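Protein-glutamine gamma-glutamyltransferase 2 (Pagrus major, PDB 1G0D) probably catalyses calcium-dependent cross-linking of proteins, joining peptide-bound glutamine to lysine or other primary amines. Local coordinates at residues 311-314 with 315-319; 512-515 with 516-520. All blocks are in the same frame, centred on the assembly; numbering follows the deposited sequence.

In the fold
Contact 1 (311-319) and contact 2 (512-520) are two tight turns of similar build, each starting at the end of a strand of the same mixed sheet. Strand 307-312 is outermost in that sheet, and strand 502-513 lies next to strand 525-532 at its other margin. Contact 1 comes first along the chain and closes long before contact 2 opens. Their centres are about 17 Å apart. The two strands are separated by four others; it is the loops beyond their ends that meet, where Ser-318 packs on Arg-519, linking the transglutaminase-like family region, which also holds the active-site residues Cys-272, His-332 and Asp-355, to the loop that carries Tyr-515, important for catalysis.

Contact 1 (311-314 with 315-319); sequences LLNE and RLESL
Leu-312 and Ser-318 are bridged backbone to backbone, their CA atoms 4.2 Å apart, where the chain doubles back through a type I turn from Asn-313 to Leu-316. Leu-319 N bonds to Leu-311 O, Asn-313 N to Glu-317 O at 2.7 Å, and Leu-316 N to Asn-313 O. With Leu-316 in the left-handed region, the backbone follows the 3:5 hairpin pattern, a type I turn with a G1 bulge, although the returning arm is not a regular strand.

The Asn-313 side chain fills the bend. Its CG sits between the backbone N and the carbonyl carbon (chi1 59°), which folds the amide in under the turn. There OD1 accepts Glu-317 N at 2.8 Å from well above the amide plane, while ND2 donates a nearly straight bond (165°) to Glu-317 OE1, 3.1 Å away. That carboxylate oxygen lies almost in the amide plane and uses its anti lone pair. One asparagine therefore ties both the backbone and the acid of Glu-317. The same OE1 receives Arg-315 NH2 at the guanidinium edge in a weakly hydrogen-bonded salt bridge, and Glu-317 OE2 pairs with Arg-525. At the mouth of the hairpin Leu-319 CD1 lies against Leu-311 CB at 3.3 Å, the two side chains crossing at a slant.

Leu-312 also bonds through its backbone to Trp-401 and Val-403 of strand 397-403, which runs parallel to strand 307-312. Leu-312 packs on Tyr-400 and Leu-316 on Ile-402, so the turn is seated against that neighbouring strand.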
loop_
_atom_site.group_PDB
_atom_site.type_symbol
_atom_site.label_atom_id
_atom_site.label_comp_id
_atom_site.label_asym_id
_atom_site.label_seq_id
_atom_site.Cartn_x
_atom_site.Cartn_y
_atom_site.Cartn_z
ATOM N N LEU A 311 -24.134 13.261 16.106
ATOM C CA LEU A 311 -25.366 14.067 16.113
ATOM C C LEU A 311 -25.804 14.623 14.765
ATOM O O LEU A 311 -25.084 15.360 14.085
ATOM C CB LEU A 311 -25.218 15.226 17.080
ATOM C CG LEU A 311 -24.602 14.848 18.418
ATOM C CD1 LEU A 311 -24.601 16.071 19.313
ATOM C CD2 LEU A 311 -25.398 13.711 19.039
ATOM N N LEU A 312 -27.021 14.265 14.409
ATOM C CA LEU A 312 -27.650 14.665 13.176
ATOM C C LEU A 312 -28.888 15.474 13.567
ATOM O O LEU A 312 -29.319 15.446 14.707
ATOM C CB LEU A 312 -28.068 13.395 12.433
ATOM C CG LEU A 312 -27.250 12.810 11.270
ATOM C CD1 LEU A 312 -25.831 13.239 11.379
ATOM C CD2 LEU A 312 -27.383 11.294 11.253
ATOM N N ASN A 313 -29.463 16.211 12.645
ATOM C CA ASN A 313 -30.658 16.933 12.993
ATOM C C ASN A 313 -31.782 16.081 12.450
ATOM O O ASN A 313 -31.542 14.972 11.968
ATOM C CB ASN A 313 -30.670 18.300 12.347
ATOM C CG ASN A 313 -30.593 18.232 10.850
ATOM O OD1 ASN A 313 -30.931 17.223 10.228
ATOM N ND2 ASN A 313 -30.129 19.319 10.251
ATOM N N GLU A 314 -33.008 16.591 12.522
ATOM C CA GLU A 314 -34.164 15.851 12.023
ATOM C C GLU A 314 -34.139 15.733 10.492
ATOM O O GLU A 314 -34.767 14.831 9.916
ATOM C CB GLU A 314 -35.468 16.516 12.488
ATOM C CG GLU A 314 -35.788 16.361 13.982
ATOM C CD GLU A 314 -35.712 17.684 14.720
ATOM O OE1 GLU A 314 -36.736 18.114 15.307
ATOM O OE2 GLU A 314 -34.611 18.292 14.701
ATOM N N ARG A 315 -33.421 16.634 9.829
ATOM C CA ARG A 315 -33.319 16.567 8.375
ATOM C C ARG A 315 -32.234 15.600 7.956
ATOM O O ARG A 315 -31.833 15.590 6.799
ATOM C CB ARG A 315 -33.003 17.933 7.796
ATOM C CG ARG A 315 -33.939 18.979 8.289
ATOM C CD ARG A 315 -33.661 20.286 7.622
ATOM N NE ARG A 315 -34.270 20.339 6.306
ATOM C CZ ARG A 315 -33.570 20.366 5.183
ATOM N NH1 ARG A 315 -34.186 20.415 4.008
ATOM N NH2 ARG A 315 -32.247 20.336 5.240
ATOM N N LEU A 316 -31.747 14.804 8.912
ATOM C CA LEU A 316 -30.716 13.826 8.630
ATOM C C LEU A 316 -29.392 14.478 8.313
ATOM O O LEU A 316 -28.671 14.018 7.427
ATOM C CB LEU A 316 -31.112 12.985 7.424
ATOM C CG LEU A 316 -31.857 11.689 7.685
ATOM C CD1 LEU A 316 -30.919 10.517 7.413
ATOM C CD2 LEU A 316 -32.403 11.708 9.127
ATOM N N GLU A 317 -29.042 15.541 9.013
ATOM C CA GLU A 317 -27.780 16.162 8.694
ATOM C C GLU A 317 -26.914 16.425 9.898
ATOM O O GLU A 317 -27.418 16.630 10.987
ATOM C CB GLU A 317 -28.038 17.462 7.967
ATOM C CG GLU A 317 -29.454 17.641 7.560
ATOM C CD GLU A 317 -29.593 18.838 6.673
ATOM O OE1 GLU A 317 -29.875 19.940 7.213
ATOM O OE2 GLU A 317 -29.398 18.665 5.440
ATOM N N SER A 318 -25.606 16.438 9.710
ATOM C CA SER A 318 -24.746 16.709 10.842
ATOM C C SER A 318 -25.225 18.043 11.386
ATOM O O SER A 318 -25.580 18.938 10.621
ATOM C CB SER A 318 -23.256 16.793 10.433
ATOM O OG SER A 318 -23.014 17.632 9.314
ATOM N N LEU A 319 -25.255 18.172 12.706
ATOM C CA LEU A 319 -25.677 19.415 13.332
ATOM C C LEU A 319 -24.958 20.702 12.816
ATOM O O LEU A 319 -25.569 21.766 12.762
ATOM C CB LEU A 319 -25.493 19.288 14.836
ATOM C CG LEU A 319 -26.479 18.385 15.554
ATOM C CD1 LEU A 319 -26.109 18.353 17.018
ATOM C CD2 LEU A 319 -27.862 18.903 15.355
#

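Contact 2 (512-515 with 516-520); sequences AVTY and NSLRR
Ser-517 N donates to Thr-514 O at 2.8 Å, closing a type I turn from Thr-514 to Ser-517. One residue on, Leu-518 N bonds to Thr-514 OG1 at 2.9 Å (151°). The hydroxyl is turned between the backbone N and the carbonyl carbon (chi1 66°), which aims it across the turn, while CG2 lies beside the backbone N and meets Arg-520 CD at 3.7 Å, the two side chains crossing at about a right angle. A valine in place of Thr-514 would probably leave Leu-518 N without its hydroxyl acceptor, so that the residue after the turn is held less firmly. Thr-514 N makes a weak bond to Leu-518 O, and Arg-520 N a straighter one to Ala-512 O. Beyond the turn Arg-520 pairs with Glu-237 and Glu-238.

Asn-516 CA lies over one face of the Tyr-515 ring, which also stacks on Phe-331 and meets Trp-273 edge-to-face. The Tyr-515 side chain comes within about 3 Å of that of Cys-272 at the nearest atoms. With Ser-517 in the left-handed region, the backbone pattern is that of a 3:5 beta-hairpin with a G1 bulge, here presenting Tyr-515 to the transglutaminase active site.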
loop_
_atom_site.group_PDB
_atom_site.type_symbol
_atom_site.label_atom_id
_atom_site.label_comp_id
_atom_site.label_asym_id
_atom_site.label_seq_id
_atom_site.Cartn_x
_atom_site.Cartn_y
_atom_site.Cartn_z
ATOM N N ALA A 512 -23.569 13.365 -3.336
ATOM C CA ALA A 512 -22.289 12.894 -3.852
ATOM C C ALA A 512 -21.329 12.833 -2.658
ATOM O O ALA A 512 -21.526 13.530 -1.651
ATOM C CB ALA A 512 -21.760 13.834 -4.907
ATOM N N VAL A 513 -20.294 12.005 -2.770
ATOM C CA VAL A 513 -19.335 11.804 -1.676
ATOM C C VAL A 513 -17.917 11.468 -2.204
ATOM O O VAL A 513 -17.724 11.222 -3.421
ATOM C CB VAL A 513 -19.862 10.643 -0.812
ATOM C CG1 VAL A 513 -18.977 9.455 -0.955
ATOM C CG2 VAL A 513 -20.019 11.054 0.623
ATOM N N THR A 514 -16.927 11.498 -1.311
ATOM C CA THR A 514 -15.554 11.124 -1.689
ATOM C C THR A 514 -15.261 9.862 -0.898
ATOM O O THR A 514 -15.931 9.598 0.117
ATOM C CB THR A 514 -14.474 12.156 -1.309
ATOM O OG1 THR A 514 -14.370 12.250 0.114
ATOM C CG2 THR A 514 -14.788 13.497 -1.892
ATOM N N TYR A 515 -14.280 9.069 -1.326
ATOM C CA TYR A 515 -14.026 7.847 -0.576
ATOM C C TYR A 515 -13.743 8.178 0.876
ATOM O O TYR A 515 -14.217 7.463 1.748
ATOM C CB TYR A 515 -12.905 6.996 -1.196
ATOM C CG TYR A 515 -11.530 7.193 -0.630
ATOM C CD1 TYR A 515 -10.676 8.164 -1.150
ATOM C CD2 TYR A 515 -11.040 6.363 0.372
ATOM C CE1 TYR A 515 -9.354 8.301 -0.694
ATOM C CE2 TYR A 515 -9.693 6.492 0.848
ATOM C CZ TYR A 515 -8.868 7.466 0.301
ATOM O OH TYR A 515 -7.566 7.612 0.731
ATOM N N ASN A 516 -13.017 9.264 1.161
ATOM C CA ASN A 516 -12.774 9.576 2.568
ATOM C C ASN A 516 -13.912 10.299 3.253
ATOM O O ASN A 516 -13.705 11.085 4.169
ATOM C CB ASN A 516 -11.452 10.324 2.829
ATOM C CG ASN A 516 -11.243 11.526 1.971
ATOM O OD1 ASN A 516 -10.687 12.506 2.435
ATOM N ND2 ASN A 516 -11.629 11.467 0.732
ATOM N N SER A 517 -15.129 9.996 2.821
ATOM C CA SER A 517 -16.320 10.576 3.413
ATOM C C SER A 517 -16.458 12.109 3.436
ATOM O O SER A 517 -17.002 12.677 4.378
ATOM C CB SER A 517 -16.456 10.011 4.823
ATOM O OG SER A 517 -16.964 8.697 4.751
ATOM N N LEU A 518 -15.981 12.782 2.405
ATOM C CA LEU A 518 -16.114 14.223 2.343
ATOM C C LEU A 518 -17.376 14.489 1.558
ATOM O O LEU A 518 -17.416 14.280 0.354
ATOM C CB LEU A 518 -14.938 14.831 1.600
ATOM C CG LEU A 518 -14.019 15.879 2.215
ATOM C CD1 LEU A 518 -13.921 15.712 3.684
ATOM C CD2 LEU A 518 -12.670 15.752 1.606
ATOM N N ARG A 519 -18.409 14.940 2.251
ATOM C CA ARG A 519 -19.696 15.273 1.655
ATOM C C ARG A 519 -19.519 16.348 0.579
ATOM O O ARG A 519 -18.802 17.330 0.787
ATOM C CB ARG A 519 -20.622 15.761 2.752
ATOM C CG ARG A 519 -22.080 15.710 2.389
ATOM C CD ARG A 519 -22.945 16.504 3.396
ATOM N NE ARG A 519 -22.591 17.928 3.470
ATOM C CZ ARG A 519 -22.255 18.570 4.596
ATOM N NH1 ARG A 519 -22.223 17.922 5.768
ATOM N NH2 ARG A 519 -21.943 19.867 4.547
ATOM N N ARG A 520 -20.155 16.147 -0.574
ATOM C CA ARG A 520 -20.029 17.087 -1.676
ATOM C C ARG A 520 -21.336 17.703 -2.134
ATOM O O ARG A 520 -21.785 18.709 -1.571
ATOM C CB ARG A 520 -19.334 16.415 -2.845
ATOM C CG ARG A 520 -17.823 16.557 -2.728
ATOM C CD ARG A 520 -17.069 15.722 -3.706
ATOM N NE ARG A 520 -17.129 16.256 -5.049
ATOM C CZ ARG A 520 -16.283 17.170 -5.501
ATOM N NH1 ARG A 520 -16.385 17.622 -6.743
ATOM N NH2 ARG A 520 -15.342 17.641 -4.696
#